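Local coordinates for protein dehydroquinate synthase (Thermus thermophilus, PDB 1UJN) that probably converts 3-deoxy-D-arabino-heptulosonate 7-phosphate into 3-dehydroquinate and phosphate, the second step of chorismate biosynthesis, with NAD(+) and a divalent metal as cofactors, at residues Gly170-Phe175 with Met249-Gly254; Leu121-Ala126 with Ala201-Ala206; Lys72-Leu77 with Ala104-Arg109; Leu67-Lys72 with Thr97-Phe102; Gly19-Val24 with Ala47-Val52. All blocks are in the same frame, centred on the assembly; numbering follows the deposited sequence.

Along the chain contact 5 closes first; contacts 4 and 3 follow with interlaced segments, and contacts 2 and 1 are interlaced in the same way. Contacts 3 and 4 have centres 8 Å apart because both join helix 67-80 to helix 94-106; they share Lys72 and both touch the second subunit. Contacts 1 and 2, with centres 13 Å apart, meet chiefly around Ala174 and Glu173. Contact 5, like contacts 3 and 4, lies in the N-terminal half of the enzyme, its centre about 21 Å or more from every other centre. The set thus runs from the N-terminal alpha/beta layer, past the dimer interface, to the helices around the predicted zinc site.

Contact 1. Residues Gly170-Phe175 with Met249-Gly254; sequences GLVEAF and MAVAYG
Val172 on helix 164-181 touches Val251 and Ala252 of helix 247-264, while its neighbour Glu173 touches Val251. The two segments run roughly the same way, with axes 35° apart and 9.0 Å at closest approach, and the CA atoms of Val172 and Ala252 are 6.4 Å apart.

Glu173 can be followed outward. Its CB lies beside Val124 of helix 120-126, and CG continues along that helix past Leu121 and Asp125. At chi2 (68°) the chain bends and brings the carboxylate back toward helix 247-264. There OE2 comes 3.8 Å from CG1 of Val251 and 4.0 Å from CG2 of Val251, so both branches of the valine border one oxygen and the two side chains cross at about a right angle. OE2 also forms a salt bridge with Lys176, one helical turn on, while OE1 packs against Leu121. Glu173 is a predicted zinc ligand together with His231 and His247, whose side chains are each about 4 Å from its own. This agrees with the helical C-terminal half of dehydroquinate synthases, which carries the metal site. His231 touches Val251 as well, which makes that valine an apolar neighbour of two predicted ligands.

Val172 makes the apolar part of the contact with a single methyl. A chi1 of 170° sends CG1 across to CG1 of Val251, 3.8 Å away, as the two valines slide past each other in opposite directions. The same Val172 CG1 also comes 4.1 Å from CB of Ala252, where the small side chain lets it lie close to the helix backbone, 3.9 Å from Ala252 N.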
# COMPACT_ATOMS: atom_id res chain seq x y z
N GLY A 170 -3.90 25.80 10.51
CA GLY A 170 -4.97 24.82 10.60
C GLY A 170 -6.35 25.46 10.61
O GLY A 170 -7.31 24.90 10.08
N LEU A 171 -6.45 26.65 11.20
CA LEU A 171 -7.74 27.32 11.24
C LEU A 171 -8.17 27.75 9.84
O LEU A 171 -9.36 27.94 9.59
CB LEU A 171 -7.68 28.53 12.18
CG LEU A 171 -7.28 28.19 13.62
CD1 LEU A 171 -7.61 29.35 14.54
CD2 LEU A 171 -8.01 26.94 14.08
N VAL A 172 -7.21 27.90 8.93
CA VAL A 172 -7.52 28.28 7.56
C VAL A 172 -8.30 27.15 6.89
O VAL A 172 -9.27 27.39 6.17
CB VAL A 172 -6.24 28.57 6.73
CG1 VAL A 172 -6.59 28.72 5.25
CG2 VAL A 172 -5.57 29.83 7.25
N GLU A 173 -7.85 25.92 7.13
CA GLU A 173 -8.50 24.75 6.56
C GLU A 173 -9.93 24.62 7.08
O GLU A 173 -10.83 24.21 6.35
CB GLU A 173 -7.70 23.49 6.93
CG GLU A 173 -7.56 22.49 5.80
CD GLU A 173 -6.68 22.99 4.66
OE1 GLU A 173 -5.47 22.69 4.67
OE2 GLU A 173 -7.19 23.70 3.78
N ALA A 174 -10.13 24.98 8.35
CA ALA A 174 -11.46 24.92 8.96
C ALA A 174 -12.34 25.96 8.27
O ALA A 174 -13.51 25.71 7.96
CB ALA A 174 -11.36 25.21 10.46
N PHE A 175 -11.76 27.13 8.04
CA PHE A 175 -12.43 28.24 7.38
C PHE A 175 -12.90 27.76 6.01
O PHE A 175 -14.02 28.04 5.58
CB PHE A 175 -11.46 29.40 7.21
CG PHE A 175 -12.06 30.63 6.60
CD1 PHE A 175 -12.51 31.68 7.41
CD2 PHE A 175 -12.18 30.75 5.22
CE1 PHE A 175 -13.07 32.83 6.85
CE2 PHE A 175 -12.73 31.90 4.65
CZ PHE A 175 -13.18 32.94 5.46
N MET A 249 -0.93 28.90 4.50
CA MET A 249 -0.84 30.28 4.03
C MET A 249 -1.20 30.32 2.56
O MET A 249 -1.92 31.21 2.10
CB MET A 249 0.57 30.82 4.26
CG MET A 249 0.98 30.84 5.73
SD MET A 249 -0.15 31.79 6.77
CE MET A 249 0.76 31.84 8.34
N ALA A 250 -0.71 29.33 1.81
CA ALA A 250 -0.98 29.24 0.38
C ALA A 250 -2.48 29.08 0.15
O ALA A 250 -3.05 29.67 -0.77
CB ALA A 250 -0.23 28.07 -0.22
N VAL A 251 -3.12 28.27 0.99
CA VAL A 251 -4.56 28.06 0.87
C VAL A 251 -5.30 29.37 1.09
O VAL A 251 -6.23 29.69 0.35
CB VAL A 251 -5.06 27.02 1.89
CG1 VAL A 251 -6.59 26.99 1.89
CG2 VAL A 251 -4.50 25.65 1.54
N ALA A 252 -4.89 30.14 2.10
CA ALA A 252 -5.53 31.41 2.39
C ALA A 252 -5.48 32.32 1.16
O ALA A 252 -6.48 32.96 0.81
CB ALA A 252 -4.85 32.09 3.57
N TYR A 253 -4.31 32.37 0.52
CA TYR A 253 -4.13 33.18 -0.68
C TYR A 253 -5.04 32.65 -1.80
O TYR A 253 -5.62 33.43 -2.55
CB TYR A 253 -2.67 33.14 -1.15
CG TYR A 253 -1.75 34.07 -0.39
CD1 TYR A 253 -0.58 33.59 0.20
CD2 TYR A 253 -2.01 35.43 -0.31
CE1 TYR A 253 0.30 34.45 0.86
CE2 TYR A 253 -1.14 36.30 0.35
CZ TYR A 253 0.01 35.80 0.92
OH TYR A 253 0.89 36.67 1.54
N GLY A 254 -5.15 31.33 -1.89
CA GLY A 254 -5.98 30.71 -2.91
C GLY A 254 -7.46 30.99 -2.68
O GLY A 254 -8.24 31.09 -3.62

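Contact 2. Residues Leu121-Ala126 with Ala201-Ala206; sequences LAIVDA and AFLARA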
# COMPACT_ATOMS: atom_id res chain seq x y z
N LEU A 121 -3.77 21.68 11.80
CA LEU A 121 -3.91 21.18 10.44
C LEU A 121 -4.10 19.66 10.46
O LEU A 121 -4.89 19.13 9.68
CB LEU A 121 -2.66 21.54 9.62
CG LEU A 121 -2.64 21.10 8.15
CD1 LEU A 121 -3.87 21.64 7.42
CD2 LEU A 121 -1.36 21.60 7.48
N ALA A 122 -3.39 18.96 11.34
CA ALA A 122 -3.52 17.51 11.41
C ALA A 122 -4.89 17.12 11.95
O ALA A 122 -5.47 16.13 11.52
CB ALA A 122 -2.42 16.92 12.29
N ILE A 123 -5.42 17.90 12.89
CA ILE A 123 -6.73 17.62 13.45
C ILE A 123 -7.83 17.87 12.42
O ILE A 123 -8.68 17.01 12.19
CB ILE A 123 -7.01 18.52 14.69
CG1 ILE A 123 -6.03 18.18 15.82
CG2 ILE A 123 -8.46 18.32 15.17
CD1 ILE A 123 -6.19 19.05 17.06
N VAL A 124 -7.80 19.04 11.79
CA VAL A 124 -8.81 19.44 10.82
C VAL A 124 -8.74 18.75 9.46
O VAL A 124 -9.77 18.47 8.86
CB VAL A 124 -8.75 20.99 10.58
CG1 VAL A 124 -9.74 21.40 9.48
CG2 VAL A 124 -9.08 21.72 11.86
N ASP A 125 -7.53 18.44 9.01
CA ASP A 125 -7.37 17.85 7.69
C ASP A 125 -6.90 16.39 7.63
O ASP A 125 -7.43 15.61 6.85
CB ASP A 125 -6.44 18.73 6.87
CG ASP A 125 -6.47 18.40 5.39
OD1 ASP A 125 -7.58 18.27 4.84
OD2 ASP A 125 -5.38 18.29 4.78
N ALA A 126 -5.92 16.03 8.44
CA ALA A 126 -5.39 14.66 8.39
C ALA A 126 -6.22 13.57 9.07
O ALA A 126 -5.97 12.38 8.84
CB ALA A 126 -3.97 14.65 8.94
N ALA A 201 -15.04 22.94 20.60
CA ALA A 201 -16.26 22.88 19.79
C ALA A 201 -16.00 23.30 18.35
O ALA A 201 -16.59 22.75 17.41
CB ALA A 201 -17.35 23.76 20.42
N PHE A 202 -15.14 24.29 18.16
CA PHE A 202 -14.81 24.78 16.83
C PHE A 202 -14.11 23.68 16.03
O PHE A 202 -14.47 23.41 14.88
CB PHE A 202 -13.90 26.01 16.90
CG PHE A 202 -13.54 26.57 15.55
CD1 PHE A 202 -14.32 27.54 14.95
CD2 PHE A 202 -12.43 26.08 14.86
CE1 PHE A 202 -14.01 28.03 13.68
CE2 PHE A 202 -12.11 26.56 13.59
CZ PHE A 202 -12.90 27.54 13.00
N LEU A 203 -13.10 23.06 16.63
CA LEU A 203 -12.37 21.99 15.93
C LEU A 203 -13.25 20.79 15.61
O LEU A 203 -13.15 20.21 14.53
CB LEU A 203 -11.14 21.57 16.75
CG LEU A 203 -10.01 22.61 16.79
CD1 LEU A 203 -8.90 22.14 17.71
CD2 LEU A 203 -9.47 22.83 15.38
N ALA A 204 -14.10 20.42 16.56
CA ALA A 204 -15.01 19.30 16.35
C ALA A 204 -15.94 19.62 15.19
O ALA A 204 -16.26 18.76 14.37
CB ALA A 204 -15.82 19.03 17.61
N ARG A 205 -16.38 20.88 15.11
CA ARG A 205 -17.26 21.28 14.03
C ARG A 205 -16.51 21.20 12.70
O ARG A 205 -17.07 20.77 11.69
CB ARG A 205 -17.78 22.70 14.27
CG ARG A 205 -18.70 23.20 13.17
CD ARG A 205 -19.27 24.58 13.49
NE ARG A 205 -20.33 24.51 14.50
CZ ARG A 205 -21.55 24.05 14.27
NH1 ARG A 205 -21.90 23.62 13.06
NH2 ARG A 205 -22.44 24.01 15.25
N ALA A 206 -15.25 21.62 12.70
CA ALA A 206 -14.44 21.61 11.49
C ALA A 206 -14.26 20.18 10.96
O ALA A 206 -14.39 19.93 9.76
CB ALA A 206 -13.08 22.24 11.76
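Val124 presents its two methyls to the shallow dip between Leu203 and Ala206, residues one turn apart on helix 199-216. CG2 of Val124 sits in this dip, 3.7 Å from CD2 of Leu203 on one flank and 4.0 Å from CB of Ala206 on the other. CG1 of Val124 follows at 4.1 Å from the same Ala206 CB. A single methyl at Ala206 lets the backbones come together here: the CA atoms of Val124 and Ala206 are 6.1 Å apart, although the axes of the two segments approach no closer than 9.3 Å.

Leu203 is the matching bump from the other side. Its CG is anti to the carbonyl carbon (chi1 -72°), and the fork opens across two consecutive residues of helix 120-126: CD2 takes Val124 and CD1 takes the end of Ile123, with CD1 to CD1 at 4.2 Å. Ile123 and Val124 each meet the leucine at about a right angle, and one branch of the leucine rests on each. The segments run in the same general direction, 28° apart. No hydrogen bond crosses the interface, so the fit rests on shape.

Helix 164-181 closes one side: Ala174 packs on Ala206, and His177 touches Val124 while bonding to the backbone oxygen of Ala206. Asp125 and Lys210 add a salt bridge nearby. The packing therefore joins the N-terminal nucleotide-binding part to the C-terminal helices, with the side chain of Val124 about 4 Å from that of the predicted zinc ligand Glu173, as expected where the two halves of a dehydroquinate synthase enclose the active site.

Contact 3. Residues Lys72-Leu77 with Ala104-Arg109; sequences KVLSWL and AATYLR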
# COMPACT_ATOMS: atom_id res chain seq x y z
N LYS A 72 14.04 3.58 7.23
CA LYS A 72 14.57 3.54 8.59
C LYS A 72 13.50 3.07 9.58
O LYS A 72 13.76 2.21 10.42
CB LYS A 72 15.07 4.92 9.01
CG LYS A 72 15.88 4.90 10.31
CD LYS A 72 16.51 6.26 10.59
CE LYS A 72 15.50 7.23 11.17
NZ LYS A 72 15.36 7.04 12.64
N VAL A 73 12.30 3.63 9.47
CA VAL A 73 11.22 3.25 10.37
C VAL A 73 10.84 1.79 10.18
O VAL A 73 10.65 1.05 11.14
CB VAL A 73 9.98 4.15 10.17
CG1 VAL A 73 8.88 3.74 11.16
CG2 VAL A 73 10.36 5.61 10.39
N LEU A 74 10.74 1.35 8.93
CA LEU A 74 10.40 -0.05 8.66
C LEU A 74 11.42 -1.01 9.26
O LEU A 74 11.06 -2.01 9.88
CB LEU A 74 10.27 -0.27 7.15
CG LEU A 74 9.06 0.39 6.49
CD1 LEU A 74 9.25 0.42 4.98
CD2 LEU A 74 7.78 -0.37 6.85
N SER A 75 12.71 -0.72 9.09
CA SER A 75 13.74 -1.59 9.64
C SER A 75 13.72 -1.57 11.16
O SER A 75 14.03 -2.57 11.81
CB SER A 75 15.12 -1.17 9.12
OG SER A 75 15.28 -1.57 7.77
N TRP A 76 13.32 -0.43 11.72
CA TRP A 76 13.24 -0.28 13.17
C TRP A 76 12.17 -1.24 13.69
O TRP A 76 12.38 -1.94 14.68
CB TRP A 76 12.91 1.17 13.53
CG TRP A 76 12.75 1.42 14.99
CD1 TRP A 76 13.71 1.35 15.96
CD2 TRP A 76 11.53 1.74 15.67
NE1 TRP A 76 13.17 1.60 17.19
CE2 TRP A 76 11.83 1.85 17.05
CE3 TRP A 76 10.21 1.95 15.25
CZ2 TRP A 76 10.86 2.16 18.01
CZ3 TRP A 76 9.24 2.26 16.21
CH2 TRP A 76 9.58 2.36 17.57
N LEU A 77 11.02 -1.28 13.02
CA LEU A 77 9.93 -2.17 13.42
C LEU A 77 10.36 -3.63 13.25
O LEU A 77 10.13 -4.45 14.14
CB LEU A 77 8.69 -1.89 12.57
CG LEU A 77 8.05 -0.51 12.72
CD1 LEU A 77 6.88 -0.35 11.75
CD2 LEU A 77 7.56 -0.34 14.14
N ALA A 104 2.61 2.10 8.41
CA ALA A 104 1.60 1.15 8.89
C ALA A 104 0.90 0.44 7.74
O ALA A 104 0.60 -0.76 7.82
CB ALA A 104 0.56 1.87 9.75
N ALA A 105 0.63 1.17 6.67
CA ALA A 105 -0.05 0.60 5.51
C ALA A 105 0.76 -0.46 4.79
O ALA A 105 0.19 -1.34 4.15
CB ALA A 105 -0.42 1.70 4.52
N THR A 106 2.09 -0.41 4.93
CA THR A 106 2.93 -1.34 4.20
C THR A 106 3.78 -2.32 5.00
O THR A 106 4.25 -3.30 4.43
CB THR A 106 3.84 -0.56 3.24
OG1 THR A 106 4.64 0.37 3.99
CG2 THR A 106 2.99 0.21 2.22
N TYR A 107 3.98 -2.06 6.28
CA TYR A 107 4.77 -2.97 7.11
C TYR A 107 3.98 -4.28 7.17
O TYR A 107 2.82 -4.29 7.58
CB TYR A 107 4.95 -2.40 8.53
CG TYR A 107 5.75 -3.31 9.45
CD1 TYR A 107 7.08 -3.62 9.17
CD2 TYR A 107 5.16 -3.90 10.57
CE1 TYR A 107 7.81 -4.49 9.98
CE2 TYR A 107 5.88 -4.78 11.39
CZ TYR A 107 7.20 -5.06 11.08
OH TYR A 107 7.93 -5.93 11.88
N LEU A 108 4.61 -5.38 6.75
CA LEU A 108 3.97 -6.70 6.71
C LEU A 108 2.66 -6.64 5.92
O LEU A 108 1.73 -7.41 6.16
CB LEU A 108 3.71 -7.21 8.13
CG LEU A 108 4.97 -7.35 9.01
CD1 LEU A 108 4.58 -7.83 10.40
CD2 LEU A 108 5.94 -8.32 8.35
N ARG A 109 2.61 -5.72 4.96
CA ARG A 109 1.47 -5.49 4.09
C ARG A 109 0.29 -4.84 4.81
O ARG A 109 -0.84 -4.89 4.33
CB ARG A 109 1.02 -6.78 3.38
CG ARG A 109 2.14 -7.47 2.59
CD ARG A 109 1.58 -8.42 1.53
NE ARG A 109 2.65 -9.13 0.83
CZ ARG A 109 3.16 -10.29 1.22
NH1 ARG A 109 2.71 -10.89 2.32
NH2 ARG A 109 4.12 -10.86 0.51
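Tyr107, the first residue past helix 94-106, lays its ring against Leu74 and Leu77 of helix 67-80. With chi1 fully extended at 179°, the side chain carries the ring out of the type II turn Thr106-Arg109 and across to the helix. One face receives CB of Leu77, 3.9 Å from the ring centroid and 19° off the normal, a CH-pi contact. CD1 of the same leucine extends toward the root of the ring, 3.9 Å from Tyr107 CG. On the opposite face Leu108 CG stands 3.6 Å above the plane of the Tyr107 ring, toward the rim. Leu74 uses its CD2 branch, 3.9 Å from CB of Tyr107, the two side chains running past each other in opposite senses.

The phenol oxygen lies 3.5 Å from Leu77 O without a hydrogen bond there; Leu82 O bonds it instead. A serine here would probably leave Leu82 O without this partner and open a gap between Leu77 and Leu108. Leu142 of the second subunit also packs on Tyr107, so the ring is part of the dimer interface. Chemically, Leu77 and Leu108 on the two faces limit the turning of the ring, and the bond to Leu82 O fixes where its far end sits.

Contact 4. Residues Leu67-Lys72 with Thr97-Phe102; sequences LEVYGK and TDLGGF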
# COMPACT_ATOMS: atom_id res chain seq x y z
N LEU A 67 12.01 8.59 1.36
CA LEU A 67 12.26 7.16 1.24
C LEU A 67 13.25 6.70 2.30
O LEU A 67 13.16 5.59 2.81
CB LEU A 67 12.81 6.83 -0.15
CG LEU A 67 11.82 6.84 -1.32
CD1 LEU A 67 12.57 6.88 -2.65
CD2 LEU A 67 10.93 5.61 -1.23
N GLU A 68 14.20 7.57 2.63
CA GLU A 68 15.20 7.22 3.63
C GLU A 68 14.60 7.03 5.01
O GLU A 68 14.89 6.04 5.69
CB GLU A 68 16.29 8.30 3.69
CG GLU A 68 17.41 7.94 4.65
CD GLU A 68 18.02 6.58 4.34
OE1 GLU A 68 18.69 6.45 3.29
OE2 GLU A 68 17.81 5.64 5.14
N VAL A 69 13.75 7.95 5.43
CA VAL A 69 13.13 7.85 6.76
C VAL A 69 12.15 6.68 6.78
O VAL A 69 12.02 5.98 7.79
CB VAL A 69 12.42 9.15 7.14
CG1 VAL A 69 11.76 9.02 8.50
CG2 VAL A 69 13.42 10.29 7.15
N TYR A 70 11.47 6.47 5.66
CA TYR A 70 10.50 5.39 5.50
C TYR A 70 11.22 4.05 5.73
O TYR A 70 10.76 3.20 6.51
CB TYR A 70 9.91 5.46 4.09
CG TYR A 70 9.05 4.29 3.65
CD1 TYR A 70 7.82 4.01 4.26
CD2 TYR A 70 9.45 3.48 2.59
CE1 TYR A 70 7.02 2.95 3.82
CE2 TYR A 70 8.65 2.42 2.13
CZ TYR A 70 7.44 2.16 2.75
OH TYR A 70 6.66 1.12 2.30
N GLY A 71 12.35 3.88 5.05
CA GLY A 71 13.11 2.65 5.20
C GLY A 71 13.62 2.48 6.61
O GLY A 71 13.64 1.37 7.13
N LYS A 72 14.04 3.58 7.23
CA LYS A 72 14.57 3.54 8.59
C LYS A 72 13.50 3.07 9.58
O LYS A 72 13.76 2.21 10.42
CB LYS A 72 15.07 4.92 9.01
CG LYS A 72 15.88 4.90 10.31
CD LYS A 72 16.51 6.26 10.59
CE LYS A 72 15.50 7.23 11.17
NZ LYS A 72 15.36 7.04 12.64
N THR A 97 1.91 11.83 10.53
CA THR A 97 0.83 10.89 10.25
C THR A 97 0.94 10.42 8.80
O THR A 97 0.60 9.29 8.49
CB THR A 97 -0.56 11.50 10.52
OG1 THR A 97 -0.65 12.82 9.97
CG2 THR A 97 -0.82 11.56 12.02
N ASP A 98 1.43 11.29 7.92
CA ASP A 98 1.62 10.93 6.51
C ASP A 98 2.64 9.79 6.44
O ASP A 98 2.38 8.74 5.84
CB ASP A 98 2.13 12.13 5.70
CG ASP A 98 1.01 13.07 5.26
OD1 ASP A 98 1.32 14.14 4.70
OD2 ASP A 98 -0.18 12.73 5.47
N LEU A 99 3.80 10.00 7.05
CA LEU A 99 4.86 8.99 7.06
C LEU A 99 4.45 7.75 7.85
O LEU A 99 4.50 6.63 7.33
CB LEU A 99 6.13 9.58 7.67
CG LEU A 99 7.25 8.58 7.95
CD1 LEU A 99 7.86 8.12 6.63
CD2 LEU A 99 8.30 9.21 8.83
N GLY A 100 4.03 7.96 9.10
CA GLY A 100 3.62 6.86 9.95
C GLY A 100 2.46 6.04 9.41
O GLY A 100 2.42 4.82 9.58
N GLY A 101 1.50 6.71 8.78
CA GLY A 101 0.36 6.00 8.23
C GLY A 101 0.78 5.13 7.06
O GLY A 101 0.24 4.04 6.87
N PHE A 102 1.75 5.60 6.29
CA PHE A 102 2.25 4.85 5.14
C PHE A 102 3.08 3.65 5.60
O PHE A 102 3.03 2.57 5.00
CB PHE A 102 3.07 5.77 4.23
CG PHE A 102 3.55 5.10 2.97
CD1 PHE A 102 2.67 4.38 2.17
CD2 PHE A 102 4.88 5.21 2.58
CE1 PHE A 102 3.11 3.76 1.00
CE2 PHE A 102 5.34 4.60 1.40
CZ PHE A 102 4.45 3.87 0.61
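Segments 67-72 and 97-102 cross at -48° where Tyr70 faces Leu99, their CA atoms 6.9 Å apart and the axes of the two segments 10.3 Å apart at the nearest. Two side chains of each helix fill this wedge. Val69 presents CG1 to CD2 of Leu99 at 3.5 Å; this is tighter than ordinary carbon contact and points to close packing at this crossing. The other branch of Leu99, CD1, rests 4.0 Å from CA of Tyr70, against the helix backbone.

Farther along, Tyr70 and Phe102 bring their rings together, the tyrosine swung over to the phenylalanine by a chi1 of 170°. The planes are only 20° apart, but the centroids, at 4.6 Å, are so displaced that the rings barely overlap. CE2 of Phe102 lies 3.3 Å above the plane of the Tyr70 ring, toward its rim, and CE1 of Tyr70 is 3.4 Å from CD2 of Phe102. Beyond the rings, Tyr70 OH is hydrogen-bonded to Thr106 OG1, which also bonds Phe102 O. A valine in place of Tyr70 is likely to cost Phe102 its ring neighbour and Thr106 this hydroxyl partner. Tyr70 packs on Val143 of the second subunit, and Phe102 on Tyr70 of that subunit, which puts the crossing at the dimer interface. The chemistry therefore combines dispersion between two slid, nearly parallel rings with a hydrogen bond that ties the tyrosine to the end of helix 94-106.

Contact 5. Residues Gly19-Val24 with Ala47-Val52; sequences GVLKEV and AKALGV
Leu21, in the loop after strand 12-17, packs on Ala49 and Leu50 at the end of helix 40-50. That helix follows strand 31-36 of the central, largely parallel sheet of the N-terminal alpha/beta domain, which has a Rossmann-like character. The loop thus covers the closing turn of a helix flanking the sheet.

Apolar contacts make up the whole interface. Leu21 forks over the two helix residues: CD1 meets CB of Ala49 at 3.9 Å, and CD2 comes within 4.3 Å of CD1 of Leu50. Val24 also meets Leu50. Its CG1, placed by a chi1 of -178°, lies 4.0 Å from CD2 of Leu50 and equally 4.0 Å from CD1 of Leu50, so it touches both ends of the leucine fork while the two side chains cross at about a right angle. Phe116 on strand 112-117 touches both Leu21 and Val24, so the loop's side chains meet the sheet as well as the helix.

No hydrogen bond crosses between the segments. After Leu50 the helix ends in a Schellman motif: Gly51 takes a positive phi (77°), and Val52 N reaches back 2.9 Å to Ala47 O. In the loop, the backbone nitrogens of Gly19 and Val20 both bond to OE1 of Glu155. Lys22, whose CB points away from the helix, gives its NZ to Gly19 O at 2.6 Å, the nitrogen standing well above the carbonyl plane, 50° out of it.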
# COMPACT_ATOMS: atom_id res chain seq x y z
N GLY A 19 -7.88 15.12 27.72
CA GLY A 19 -7.94 13.83 28.37
C GLY A 19 -8.37 12.75 27.39
O GLY A 19 -9.07 11.81 27.76
N VAL A 20 -7.97 12.89 26.13
CA VAL A 20 -8.34 11.90 25.12
C VAL A 20 -7.72 10.52 25.36
O VAL A 20 -8.29 9.51 24.94
CB VAL A 20 -7.97 12.38 23.69
CG1 VAL A 20 -8.71 13.68 23.38
CG2 VAL A 20 -6.46 12.58 23.57
N LEU A 21 -6.58 10.45 26.03
CA LEU A 21 -5.94 9.16 26.28
C LEU A 21 -6.82 8.17 27.04
O LEU A 21 -6.73 6.96 26.82
CB LEU A 21 -4.62 9.35 27.05
CG LEU A 21 -3.40 9.73 26.21
CD1 LEU A 21 -2.21 9.93 27.12
CD2 LEU A 21 -3.11 8.63 25.19
N LYS A 22 -7.68 8.69 27.92
CA LYS A 22 -8.57 7.83 28.70
C LYS A 22 -9.59 7.15 27.78
O LYS A 22 -10.18 6.13 28.14
CB LYS A 22 -9.33 8.67 29.74
CG LYS A 22 -10.57 9.33 29.18
CD LYS A 22 -11.27 10.21 30.20
CE LYS A 22 -12.25 11.16 29.52
NZ LYS A 22 -11.57 12.07 28.56
N GLU A 23 -9.80 7.72 26.60
CA GLU A 23 -10.77 7.18 25.64
C GLU A 23 -10.19 6.16 24.67
O GLU A 23 -10.93 5.58 23.87
CB GLU A 23 -11.40 8.33 24.85
CG GLU A 23 -12.22 9.28 25.71
CD GLU A 23 -13.35 8.56 26.42
OE1 GLU A 23 -14.23 8.01 25.73
OE2 GLU A 23 -13.35 8.54 27.67
N VAL A 24 -8.89 5.93 24.72
CA VAL A 24 -8.28 4.97 23.80
C VAL A 24 -8.50 3.55 24.28
O VAL A 24 -8.25 3.23 25.44
CB VAL A 24 -6.75 5.21 23.68
CG1 VAL A 24 -6.15 4.21 22.68
CG2 VAL A 24 -6.47 6.65 23.24
N ALA A 47 2.71 6.83 25.55
CA ALA A 47 3.38 5.54 25.72
C ALA A 47 3.13 4.96 27.10
O ALA A 47 2.78 3.78 27.24
CB ALA A 47 4.87 5.69 25.47
N LYS A 48 3.32 5.77 28.13
CA LYS A 48 3.13 5.31 29.51
C LYS A 48 1.69 4.89 29.79
O LYS A 48 1.45 3.86 30.42
CB LYS A 48 3.56 6.40 30.49
CG LYS A 48 3.80 5.89 31.91
CD LYS A 48 4.38 6.98 32.78
CE LYS A 48 4.79 6.44 34.14
NZ LYS A 48 3.71 5.60 34.73
N ALA A 49 0.74 5.68 29.32
CA ALA A 49 -0.67 5.38 29.54
C ALA A 49 -1.13 4.07 28.91
O ALA A 49 -1.91 3.32 29.50
CB ALA A 49 -1.53 6.53 29.01
N LEU A 50 -0.62 3.78 27.71
CA LEU A 50 -1.03 2.58 26.99
C LEU A 50 -0.09 1.38 27.08
O LEU A 50 -0.37 0.33 26.51
CB LEU A 50 -1.27 2.96 25.52
CG LEU A 50 -2.37 4.02 25.36
CD1 LEU A 50 -2.39 4.58 23.95
CD2 LEU A 50 -3.71 3.40 25.72
N GLY A 51 1.02 1.54 27.79
CA GLY A 51 1.97 0.45 27.95
C GLY A 51 2.87 0.17 26.76
O GLY A 51 3.29 -0.97 26.55
N VAL A 52 3.17 1.20 25.98
CA VAL A 52 4.03 1.02 24.81
C VAL A 52 5.49 1.16 25.23
O VAL A 52 5.87 2.13 25.88
CB VAL A 52 3.70 2.06 23.72
CG1 VAL A 52 4.58 1.83 22.50
CG2 VAL A 52 2.22 1.94 23.35